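Local coordinates for DsbA-like disulfide oxidoreductase (Wolbachia endosymbiont of Drosophila melanogaster, PDB 6EEZ), which acts as a homotrimeric disulfide isomerase of the DsbA-like thioredoxin-fold group, probably rearranging disulfide bonds in substrate proteins through a redox-active cysteine pair, at residues R152-G155 / P160-I163; S11-S14 / I20-L23. All coordinates share one frame; numbering follows the deposited sequence.

Interaction 1. Residues R152-G155 / P160-I163; sequences RDLG and PFLI
Leu154, on the last turn of its helix, meets Phe161 and Ile163 of the strand through one methyl group, and the 98 Å² buried between the segments comes from these three residues. All of the contact is apolar. Leu154 CD1 lies 3.7 Å from Ile163 CD1, the two chains reaching toward each other tip to tip. The same methyl is 3.9 Å from Phe161 CE1 and 4.1 Å from Phe161 CZ, so it touches the CE1–CZ side of the ring at a slant. The leucine extends this methyl fully away from its backbone, CD1 being anti to CA (chi2 174°). Phe161 and Ile163 are two residues apart on an extended chain, so both side chains leave the same face of the strand and together present two adjacent contact points to the leucine methyl. The CA atoms of Leu154 and Phe161 are 10.4 Å apart, which shows that side chains alone span the gap.

Within the helix end, Gly155 N donates to Arg152 O at 2.9 Å, and Gly155 then leaves helical geometry with a positive phi of 65°.

Helix 137-154 thus ends over strand 161-164, which pairs antiparallel with strands 36-41 and 167-170 through backbone hydrogen bonds, among them Phe161 with Phe40 and Leu162 with Phe169. The Phe161 ring stacks on Phe40, and Leu168 touches both Phe161 and Ile163. At the start of the strand, Pro160, preceded by a cis peptide bond as in thioredoxins, packs against Cys45 and Cys48, the disulfide pair.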
# COMPACT_ATOMS: atom_id res chain seq x y z
N ARG A 152 4.31 10.23 -8.52
CA ARG A 152 4.75 11.10 -9.61
C ARG A 152 6.28 11.27 -9.57
O ARG A 152 6.94 11.14 -10.60
CB ARG A 152 4.09 12.49 -9.56
CG ARG A 152 2.58 12.50 -9.75
CD ARG A 152 2.18 12.33 -11.21
NE ARG A 152 2.64 13.39 -12.11
CZ ARG A 152 1.95 14.50 -12.40
NH1 ARG A 152 0.78 14.72 -11.85
NH2 ARG A 152 2.44 15.39 -13.26
N ASP A 153 6.83 11.55 -8.39
CA ASP A 153 8.27 11.82 -8.25
C ASP A 153 9.13 10.62 -8.63
O ASP A 153 10.26 10.78 -9.11
CB ASP A 153 8.60 12.24 -6.82
CG ASP A 153 8.10 13.62 -6.49
OD1 ASP A 153 7.89 14.42 -7.43
OD2 ASP A 153 7.91 13.91 -5.29
N LEU A 154 8.60 9.43 -8.41
CA LEU A 154 9.32 8.22 -8.72
C LEU A 154 9.14 7.87 -10.18
O LEU A 154 9.82 7.00 -10.69
CB LEU A 154 8.85 7.07 -7.80
CG LEU A 154 9.28 7.16 -6.32
CD1 LEU A 154 8.64 6.08 -5.47
CD2 LEU A 154 10.79 7.09 -6.18
N GLY A 155 8.20 8.54 -10.86
CA GLY A 155 8.05 8.44 -12.30
C GLY A 155 7.64 7.10 -12.90
O GLY A 155 7.76 6.90 -14.10
N PRO A 160 0.67 -1.76 -9.98
CA PRO A 160 1.39 -1.61 -8.71
C PRO A 160 2.88 -1.47 -8.93
O PRO A 160 3.35 -1.78 -10.02
CB PRO A 160 1.10 -2.91 -7.98
CG PRO A 160 1.09 -3.91 -9.10
CD PRO A 160 0.49 -3.19 -10.30
N PHE A 161 3.59 -1.08 -7.87
CA PHE A 161 5.03 -1.21 -7.84
C PHE A 161 5.45 -1.29 -6.40
O PHE A 161 4.69 -0.87 -5.51
CB PHE A 161 5.76 -0.07 -8.60
CG PHE A 161 5.65 1.29 -7.96
CD1 PHE A 161 6.60 1.72 -7.05
CD2 PHE A 161 4.66 2.18 -8.34
CE1 PHE A 161 6.53 2.99 -6.50
CE2 PHE A 161 4.59 3.45 -7.79
CZ PHE A 161 5.52 3.85 -6.87
N LEU A 162 6.64 -1.85 -6.20
CA LEU A 162 7.15 -2.15 -4.88
C LEU A 162 8.63 -1.79 -4.74
O LEU A 162 9.49 -2.18 -5.53
CB LEU A 162 6.93 -3.63 -4.57
CG LEU A 162 7.39 -4.19 -3.22
CD1 LEU A 162 6.63 -3.51 -2.10
CD2 LEU A 162 7.18 -5.70 -3.15
N ILE A 163 8.91 -1.02 -3.70
CA ILE A 163 10.26 -0.69 -3.31
C ILE A 163 10.71 -1.60 -2.20
O ILE A 163 10.05 -1.70 -1.18
CB ILE A 163 10.36 0.76 -2.82
CG1 ILE A 163 9.94 1.72 -3.93
CG2 ILE A 163 11.78 1.07 -2.31
CD1 ILE A 163 9.88 3.17 -3.46

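Interaction 2. Residues S11-S14 / I20-L23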
# COMPACT_ATOMS: atom_id res chain seq x y z
N SER A 11 19.54 6.31 -6.44
CA SER A 11 19.68 7.73 -6.07
C SER A 11 18.32 8.38 -5.75
O SER A 11 18.20 9.14 -4.79
CB SER A 11 20.38 8.52 -7.19
OG SER A 11 21.75 8.11 -7.35
N LYS A 12 17.28 8.08 -6.54
CA LYS A 12 15.96 8.66 -6.28
C LYS A 12 15.41 8.16 -4.94
O LYS A 12 14.87 8.95 -4.16
CB LYS A 12 14.94 8.34 -7.39
CG LYS A 12 15.13 9.08 -8.72
CD LYS A 12 13.96 8.78 -9.70
CE LYS A 12 14.02 9.68 -10.92
NZ LYS A 12 13.22 9.08 -12.03
N ILE A 13 15.53 6.87 -4.68
CA ILE A 13 15.08 6.31 -3.40
C ILE A 13 15.80 7.04 -2.25
O ILE A 13 15.15 7.48 -1.31
CB ILE A 13 15.27 4.77 -3.35
CG1 ILE A 13 14.28 4.09 -4.30
CG2 ILE A 13 15.06 4.20 -1.92
CD1 ILE A 13 14.50 2.59 -4.51
N SER A 14 17.12 7.25 -2.34
CA SER A 14 17.80 8.05 -1.31
C SER A 14 17.23 9.47 -1.21
O SER A 14 17.05 9.98 -0.11
CB SER A 14 19.31 8.12 -1.57
OG SER A 14 19.90 6.84 -1.46
N ILE A 20 9.30 7.93 1.15
CA ILE A 20 9.14 6.48 0.98
C ILE A 20 9.02 5.72 2.31
O ILE A 20 8.16 4.86 2.45
CB ILE A 20 10.33 5.90 0.19
CG1 ILE A 20 10.34 6.46 -1.23
CG2 ILE A 20 10.28 4.38 0.12
CD1 ILE A 20 11.61 6.18 -1.98
N PHE A 21 9.88 6.02 3.27
CA PHE A 21 9.87 5.27 4.52
C PHE A 21 9.21 6.06 5.63
O PHE A 21 9.46 5.81 6.79
CB PHE A 21 11.30 4.84 4.88
CG PHE A 21 11.97 4.05 3.77
CD1 PHE A 21 11.63 2.72 3.55
CD2 PHE A 21 12.90 4.64 2.93
CE1 PHE A 21 12.21 1.99 2.53
CE2 PHE A 21 13.49 3.92 1.89
CZ PHE A 21 13.14 2.59 1.69
N ASP A 22 8.34 7.01 5.27
CA ASP A 22 7.50 7.74 6.24
C ASP A 22 6.81 6.78 7.23
O ASP A 22 6.18 5.80 6.83
CB ASP A 22 6.45 8.59 5.49
CG ASP A 22 5.67 9.55 6.41
OD1 ASP A 22 5.16 9.13 7.48
OD2 ASP A 22 5.53 10.73 6.06
N LEU A 23 6.92 7.08 8.52
CA LEU A 23 6.45 6.17 9.56
C LEU A 23 4.96 6.33 9.88
O LEU A 23 4.40 5.51 10.58
CB LEU A 23 7.27 6.37 10.84
CG LEU A 23 8.72 5.86 10.91
CD1 LEU A 23 8.85 4.45 10.35
CD2 LEU A 23 9.69 6.78 10.18
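Ile13 is met from two directions by consecutive residues, Ile20 and Phe21, and the two meetings differ in geometry. The Ile13 and Ile20 side chains cross at about a right angle. The end of Ile20 comes in close to the helix backbone: its CD1 stands 3.8 Å from Ile13 CA and 4.0 Å from Ile13 CG2. With CG1 anti to the carbonyl carbon and chi2 168°, the Ile20 chain is drawn out to its full length, which carries CD1 to the helix. The CA atoms of Ile13 and Ile20 are 7.4 Å apart, a gap bridged by the Ile20 chain alone where CD1 meets Ile13 CA.

Phe21 approaches obliquely and offers the rim of its ring. Ile13 CG2 lies near the ring plane, 4.1 Å from Phe21 CE2, so this is contact at an edge. Ile20 CG2 occupies one face of that same ring, 3.6 Å above its plane and over its centre. The two isoleucines therefore touch Phe21 in different ways, one at the rim and one over the face, and Ile13 CG2 belongs to both contacts by also facing Ile20 CD1. Phe21 is where the chain leaves helical geometry.

Beyond the pair of segments, Ile20 and Phe21 both touch Val38, and Phe21 also touches Ile36, on strand 36-41. The small apolar cluster thus fills the corner where helix 3-15 meets helix 17-20 and packs that corner against the sheet. These are N-terminal helices packed on the central sheet of a thioredoxin fold, ahead of its first strand, 27-29.

Interaction 2 comes first along the chain and is complete before interaction 1 begins, yet their centres are only 11 Å apart, on the same side of the chain's centre. Ile163 joins them directly: its CD1 is 3.8 Å from Ile20 CD1, and its CG2 is 3.8 Å from Ile13 CD1. Both contacts therefore belong to one apolar layer on a face of the mixed sheet, reached through strands 36-41 and 161-164. Into this layer come the N-terminal helices 3-15 and 17-20 and the end of helix 137-154, so segments more than 120 residues apart in sequence are packed together and share one core on that side of the sheet.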